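PDB 3TO3: citryl-spermidine/3,4-dihydroxybenzoyl-citryl-spermidine:spermidine ligase from Bacillus anthracis, which catalyses the ATP-dependent condensation of spermidine with citryl-spermidine or its 3,4-dihydroxybenzoyl derivative in the biosynthesis of the siderophore petrobactin. Local coordinates for residues 201-206 with 240-245; 191-196 with 213-218. All coordinates share one frame; numbering follows the deposited sequence.

Contact 1 of 2, residues 201-206 with 240-245; sequences ATVGYE and QYLFIP
Leu242 reaches from strand 241-245 to the backbone of strand 201-203 and the side chains of Ala201 and Val203, and one of its methyl groups, CD1, makes all the close approaches. The contact is wholly van der Waals in character, with no hydrogen bond joining the two segments.

Towards the main chain, CD1 lies 3.7 Å from Ala201 C and comes equally near Thr202 CA and Val203 N, so it spans the peptide units on both sides of Thr202. The extended end of the leucine accounts for this reach: CD1 is anti to CA (chi2 169°), which carries the methyl outward from its own strand.

Side chain meets side chain at two further points. Ala201 CB points towards strand 241-245 and stands 3.9 Å from Leu242 CD1, while Val203 CG2 touches the same methyl more loosely, at 4.2 Å. The CB of Thr202 points away. The short strands run steeply across each other, at 74° with their axes 7.3 Å apart at closest approach, so one side chain, and not a row of paired residues, carries the contact.

Here an edge strand of the large mixed sheet packs across a strand of the three-stranded antiparallel sheet, within the IucA/IucC family region and away from the ATP site. Strand 201-203 is held along the antiparallel strand 345-355 through a backbone hydrogen bond between Thr202 and Met354, whereas strand 241-246 pairs with strand 192-197. Ile244 packs on Val353 and Tyr355 of strand 345-355; Phe243, pointing away, packs against Leu224, Tyr227 and Ile231 of helix 221-232.

Contact 2 of 2, residues 191-196 with 213-218; sequences LIWIAA and KILKSE
This is a buried strand-on-helix contact in which the indole of Trp193, from strand 192-196, packs against Leu215 and Glu218, one turn apart on helix 213-218. It joins the middle strand of the three-stranded antiparallel sheet to a helix alongside it.

The six-membered half of the indole does the touching. Its CZ3 corner meets Leu215 CD2 at 4.2 Å, an apolar approach oblique to the ring. Nearer the pyrrole half, Trp193 CZ2 comes to 4.3 Å from Glu218 CB, so the aliphatic base of the glutamate, and not its carboxylate, faces the tryptophan. The backbone oxygen of Glu218 also lies obliquely by the ring.

A water adds a weak polar link: it accepts from Trp193 NE1 at 3.4 Å and donates to Glu218 O, also at 3.4 Å and also weak. Beyond CB the Glu218 side chain leads away from the indole to a salt bridge, OE2 with NE of Arg295.

Neighbouring strands complete the packing. Trp193 also rests on Pro245 of strand 241-246 and Leu215 on Phe243 of the same strand, while Ile214 packs on Phe350 and Ser351 of strand 345-355.

Overall arrangement
Both contacts involve the small three-stranded sheet, in which strands 241-246 and 192-197 are neighbours; backbone pairs such as Leu242 N to Ala196 O, a probable hydrogen bond of 2.8 Å, tie contact 1 to contact 2, and their centres lie 10 Å apart. Contact 1 is partly buried and has van der Waals contacts alone, without a hydrogen bond between its segments, and brings this sheet against an edge of the larger mixed sheet. Contact 2 is fully buried and sets an aromatic ring against a helix, with a weak water bridge beside it. Its Glu218 side chain comes to about 12 Å from that of the ATP-binding Lys299, whereas contact 1 lies away from the known sites.

Contact 1 of 2, residues 201-206 with 240-245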
loop_
_atom_site.group_PDB
_atom_site.type_symbol
_atom_site.label_atom_id
_atom_site.label_comp_id
_atom_site.label_asym_id
_atom_site.label_seq_id
_atom_site.Cartn_x
_atom_site.Cartn_y
_atom_site.Cartn_z
ATOM N N ALA B 201 -16.092 13.827 -17.391
ATOM C CA ALA B 201 -15.632 12.829 -18.355
ATOM C C ALA B 201 -15.482 13.497 -19.706
ATOM O O ALA B 201 -16.293 14.349 -20.056
ATOM C CB ALA B 201 -16.607 11.687 -18.434
ATOM N N THR B 202 -14.428 13.139 -20.436
ATOM C CA THR B 202 -14.217 13.613 -21.799
ATOM C C THR B 202 -13.668 12.515 -22.690
ATOM O O THR B 202 -12.908 11.656 -22.282
ATOM C CB THR B 202 -13.175 14.749 -21.920
ATOM O OG1 THR B 202 -12.045 14.441 -21.099
ATOM C CG2 THR B 202 -13.751 16.084 -21.507
ATOM N N VAL B 203 -14.076 12.582 -23.933
ATOM C CA VAL B 203 -13.495 11.833 -25.010
ATOM C C VAL B 203 -12.172 12.523 -25.333
ATOM O O VAL B 203 -11.942 13.658 -24.912
ATOM C CB VAL B 203 -14.504 11.907 -26.138
ATOM C CG1 VAL B 203 -13.851 12.053 -27.499
ATOM C CG2 VAL B 203 -15.492 10.743 -26.009
ATOM N N GLY B 204 -11.272 11.826 -26.003
ATOM C CA GLY B 204 -10.029 12.441 -26.438
ATOM C C GLY B 204 -10.232 13.642 -27.367
ATOM O O GLY B 204 -11.282 13.798 -27.981
ATOM N N TYR B 205 -9.210 14.482 -27.487
ATOM C CA TYR B 205 -9.301 15.689 -28.292
ATOM C C TYR B 205 -9.779 15.327 -29.705
ATOM O O TYR B 205 -9.189 14.456 -30.372
ATOM C CB TYR B 205 -7.916 16.368 -28.347
ATOM C CG TYR B 205 -7.865 17.665 -29.135
ATOM C CD1 TYR B 205 -8.547 18.803 -28.688
ATOM C CD2 TYR B 205 -7.129 17.760 -30.313
ATOM C CE1 TYR B 205 -8.518 19.997 -29.401
ATOM C CE2 TYR B 205 -7.087 18.954 -31.043
ATOM C CZ TYR B 205 -7.780 20.068 -30.573
ATOM O OH TYR B 205 -7.753 21.244 -31.280
ATOM N N GLU B 206 -10.865 15.987 -30.133
ATOM C CA GLU B 206 -11.431 15.860 -31.480
ATOM C C GLU B 206 -11.821 14.434 -31.850
ATOM O O GLU B 206 -11.919 14.099 -33.026
ATOM C CB GLU B 206 -10.451 16.390 -32.525
ATOM C CG GLU B 206 -10.314 17.905 -32.492
ATOM C CD GLU B 206 -9.420 18.435 -33.603
ATOM O OE1 GLU B 206 -9.261 19.682 -33.686
ATOM O OE2 GLU B 206 -8.870 17.599 -34.374
ATOM N N GLN B 240 -26.068 12.821 -20.342
ATOM C CA GLN B 240 -25.027 13.485 -19.559
ATOM C C GLN B 240 -23.824 12.585 -19.260
ATOM O O GLN B 240 -22.954 12.955 -18.453
ATOM C CB GLN B 240 -25.579 14.052 -18.249
ATOM C CG GLN B 240 -26.607 15.168 -18.422
ATOM C CD GLN B 240 -25.960 16.514 -18.660
ATOM O OE1 GLN B 240 -25.540 16.824 -19.770
ATOM N NE2 GLN B 240 -25.870 17.323 -17.610
ATOM N N TYR B 241 -23.803 11.386 -19.848
ATOM C CA TYR B 241 -22.757 10.404 -19.523
ATOM C C TYR B 241 -21.971 9.874 -20.708
ATOM O O TYR B 241 -22.515 9.682 -21.797
ATOM C CB TYR B 241 -23.361 9.209 -18.794
ATOM C CG TYR B 241 -23.906 9.556 -17.441
ATOM C CD1 TYR B 241 -23.205 9.243 -16.295
ATOM C CD2 TYR B 241 -25.122 10.223 -17.309
ATOM C CE1 TYR B 241 -23.699 9.565 -15.054
ATOM C CE2 TYR B 241 -25.615 10.565 -16.073
ATOM C CZ TYR B 241 -24.894 10.217 -14.940
ATOM O OH TYR B 241 -25.373 10.533 -13.693
ATOM N N LEU B 242 -20.686 9.634 -20.481
ATOM C CA LEU B 242 -19.893 8.808 -21.386
ATOM C C LEU B 242 -19.751 7.407 -20.770
ATOM O O LEU B 242 -20.205 7.169 -19.658
ATOM C CB LEU B 242 -18.536 9.462 -21.626
ATOM C CG LEU B 242 -18.589 10.844 -22.306
ATOM C CD1 LEU B 242 -17.236 11.573 -22.274
ATOM C CD2 LEU B 242 -19.069 10.718 -23.784
ATOM N N PHE B 243 -19.109 6.495 -21.473
ATOM C CA PHE B 243 -19.019 5.103 -21.048
ATOM C C PHE B 243 -17.581 4.698 -21.099
ATOM O O PHE B 243 -16.931 4.940 -22.116
ATOM C CB PHE B 243 -19.850 4.209 -21.968
ATOM C CG PHE B 243 -21.317 4.518 -21.899
ATOM C CD1 PHE B 243 -21.864 5.538 -22.676
ATOM C CD2 PHE B 243 -22.138 3.842 -21.013
ATOM C CE1 PHE B 243 -23.238 5.846 -22.596
ATOM C CE2 PHE B 243 -23.509 4.147 -20.924
ATOM C CZ PHE B 243 -24.053 5.137 -21.713
ATOM N N ILE B 244 -17.072 4.134 -19.995
ATOM C CA ILE B 244 -15.668 3.746 -19.927
ATOM C C ILE B 244 -15.538 2.323 -19.405
ATOM O O ILE B 244 -16.136 1.960 -18.390
ATOM C CB ILE B 244 -14.965 4.662 -18.908
ATOM C CG1 ILE B 244 -15.426 6.122 -19.087
ATOM C CG2 ILE B 244 -13.464 4.491 -18.957
ATOM C CD1 ILE B 244 -14.597 7.099 -18.300
ATOM N N PRO B 245 -14.710 1.519 -20.076
ATOM C CA PRO B 245 -14.391 0.175 -19.591
ATOM C C PRO B 245 -13.310 0.249 -18.476
ATOM O O PRO B 245 -12.400 1.062 -18.592
ATOM C CB PRO B 245 -13.926 -0.546 -20.851
ATOM C CG PRO B 245 -13.371 0.536 -21.716
ATOM C CD PRO B 245 -14.043 1.839 -21.347
#

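Contact 2 of 2, residues 191-196 with 213-218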
loop_
_atom_site.group_PDB
_atom_site.type_symbol
_atom_site.label_atom_id
_atom_site.label_comp_id
_atom_site.label_asym_id
_atom_site.label_seq_id
_atom_site.Cartn_x
_atom_site.Cartn_y
_atom_site.Cartn_z
ATOM N N LEU B 191 -14.261 -6.887 -18.789
ATOM C CA LEU B 191 -14.142 -5.493 -18.434
ATOM C C LEU B 191 -15.405 -5.128 -17.695
ATOM O O LEU B 191 -16.463 -5.712 -17.942
ATOM C CB LEU B 191 -13.969 -4.635 -19.675
ATOM C CG LEU B 191 -12.712 -5.003 -20.455
ATOM C CD1 LEU B 191 -12.590 -4.126 -21.661
ATOM C CD2 LEU B 191 -11.570 -4.783 -19.561
ATOM N N ILE B 192 -15.271 -4.210 -16.744
ATOM C CA ILE B 192 -16.415 -3.585 -16.110
ATOM C C ILE B 192 -16.774 -2.320 -16.901
ATOM O O ILE B 192 -15.905 -1.498 -17.165
ATOM C CB ILE B 192 -16.075 -3.189 -14.649
ATOM C CG1 ILE B 192 -15.666 -4.432 -13.823
ATOM C CG2 ILE B 192 -17.218 -2.372 -14.039
ATOM C CD1 ILE B 192 -16.622 -5.628 -13.901
ATOM N N TRP B 193 -18.032 -2.172 -17.292
ATOM C CA TRP B 193 -18.498 -0.938 -17.930
ATOM C C TRP B 193 -19.103 -0.001 -16.917
ATOM O O TRP B 193 -19.971 -0.409 -16.139
ATOM C CB TRP B 193 -19.566 -1.240 -18.992
ATOM C CG TRP B 193 -18.985 -1.695 -20.280
ATOM C CD1 TRP B 193 -18.940 -2.965 -20.741
ATOM C CD2 TRP B 193 -18.296 -0.889 -21.244
ATOM N NE1 TRP B 193 -18.285 -3.007 -21.935
ATOM C CE2 TRP B 193 -17.879 -1.743 -22.271
ATOM C CE3 TRP B 193 -18.015 0.479 -21.346
ATOM C CZ2 TRP B 193 -17.188 -1.281 -23.402
ATOM C CZ3 TRP B 193 -17.343 0.934 -22.446
ATOM C CH2 TRP B 193 -16.930 0.052 -23.472
ATOM N N ILE B 194 -18.660 1.258 -16.921
ATOM C CA ILE B 194 -19.297 2.270 -16.089
ATOM C C ILE B 194 -19.774 3.440 -16.949
ATOM O O ILE B 194 -19.227 3.711 -18.010
ATOM C CB ILE B 194 -18.342 2.857 -14.964
ATOM C CG1 ILE B 194 -17.249 3.732 -15.584
ATOM C CG2 ILE B 194 -17.758 1.766 -14.078
ATOM C CD1 ILE B 194 -16.402 4.463 -14.612
ATOM N N ALA B 195 -20.795 4.137 -16.475
ATOM C CA ALA B 195 -21.136 5.426 -17.019
ATOM C C ALA B 195 -20.435 6.491 -16.193
ATOM O O ALA B 195 -20.410 6.422 -14.966
ATOM C CB ALA B 195 -22.639 5.640 -16.984
ATOM N N ALA B 196 -19.878 7.488 -16.869
ATOM C CA ALA B 196 -19.193 8.576 -16.194
ATOM C C ALA B 196 -19.803 9.887 -16.646
ATOM O O ALA B 196 -19.910 10.125 -17.838
ATOM C CB ALA B 196 -17.712 8.541 -16.538
ATOM N N LYS B 213 -18.805 5.964 -32.633
ATOM C CA LYS B 213 -18.825 4.827 -33.559
ATOM C C LYS B 213 -18.265 3.596 -32.865
ATOM O O LYS B 213 -18.791 2.497 -32.999
ATOM C CB LYS B 213 -17.985 5.164 -34.808
ATOM C CG LYS B 213 -18.332 4.420 -36.065
ATOM C CD LYS B 213 -17.358 4.769 -37.193
ATOM C CE LYS B 213 -17.614 6.172 -37.775
ATOM N NZ LYS B 213 -16.497 6.660 -38.654
ATOM N N ILE B 214 -17.212 3.806 -32.090
ATOM C CA ILE B 214 -16.523 2.732 -31.381
ATOM C C ILE B 214 -17.324 2.123 -30.223
ATOM O O ILE B 214 -17.240 0.931 -29.985
ATOM C CB ILE B 214 -15.147 3.205 -30.882
ATOM C CG1 ILE B 214 -14.072 2.276 -31.406
ATOM C CG2 ILE B 214 -15.089 3.235 -29.361
ATOM C CD1 ILE B 214 -13.793 1.120 -30.473
ATOM N N LEU B 215 -18.102 2.928 -29.515
ATOM C CA LEU B 215 -19.083 2.400 -28.560
ATOM C C LEU B 215 -20.153 1.511 -29.196
ATOM O O LEU B 215 -20.642 0.576 -28.568
ATOM C CB LEU B 215 -19.833 3.534 -27.877
ATOM C CG LEU B 215 -19.243 4.234 -26.678
ATOM C CD1 LEU B 215 -20.399 4.907 -25.988
ATOM C CD2 LEU B 215 -18.569 3.240 -25.762
ATOM N N LYS B 216 -20.562 1.830 -30.418
ATOM C CA LYS B 216 -21.533 0.982 -31.083
ATOM C C LYS B 216 -21.000 -0.439 -31.019
ATOM O O LYS B 216 -21.634 -1.313 -30.429
ATOM C CB LYS B 216 -21.712 1.396 -32.541
ATOM C CG LYS B 216 -22.602 2.615 -32.756
ATOM C CD LYS B 216 -24.085 2.285 -32.605
ATOM C CE LYS B 216 -24.981 3.308 -33.329
ATOM N NZ LYS B 216 -26.451 2.993 -33.238
ATOM N N SER B 217 -19.793 -0.635 -31.552
ATOM C CA SER B 217 -19.194 -1.958 -31.705
ATOM C C SER B 217 -18.804 -2.592 -30.382
ATOM O O SER B 217 -18.987 -3.777 -30.172
ATOM C CB SER B 217 -17.930 -1.838 -32.547
ATOM O OG SER B 217 -18.030 -0.775 -33.473
ATOM N N GLU B 218 -18.238 -1.804 -29.490
ATOM C CA GLU B 218 -17.656 -2.377 -28.290
ATOM C C GLU B 218 -18.700 -2.813 -27.256
ATOM O O GLU B 218 -18.517 -3.819 -26.578
ATOM C CB GLU B 218 -16.604 -1.427 -27.682
ATOM C CG GLU B 218 -15.408 -1.236 -28.585
ATOM C CD GLU B 218 -14.769 -2.581 -28.949
ATOM O OE1 GLU B 218 -14.368 -3.323 -28.012
ATOM O OE2 GLU B 218 -14.699 -2.907 -30.162
HETATM O O HOH W 1 -19.644 -5.435 -23.821
#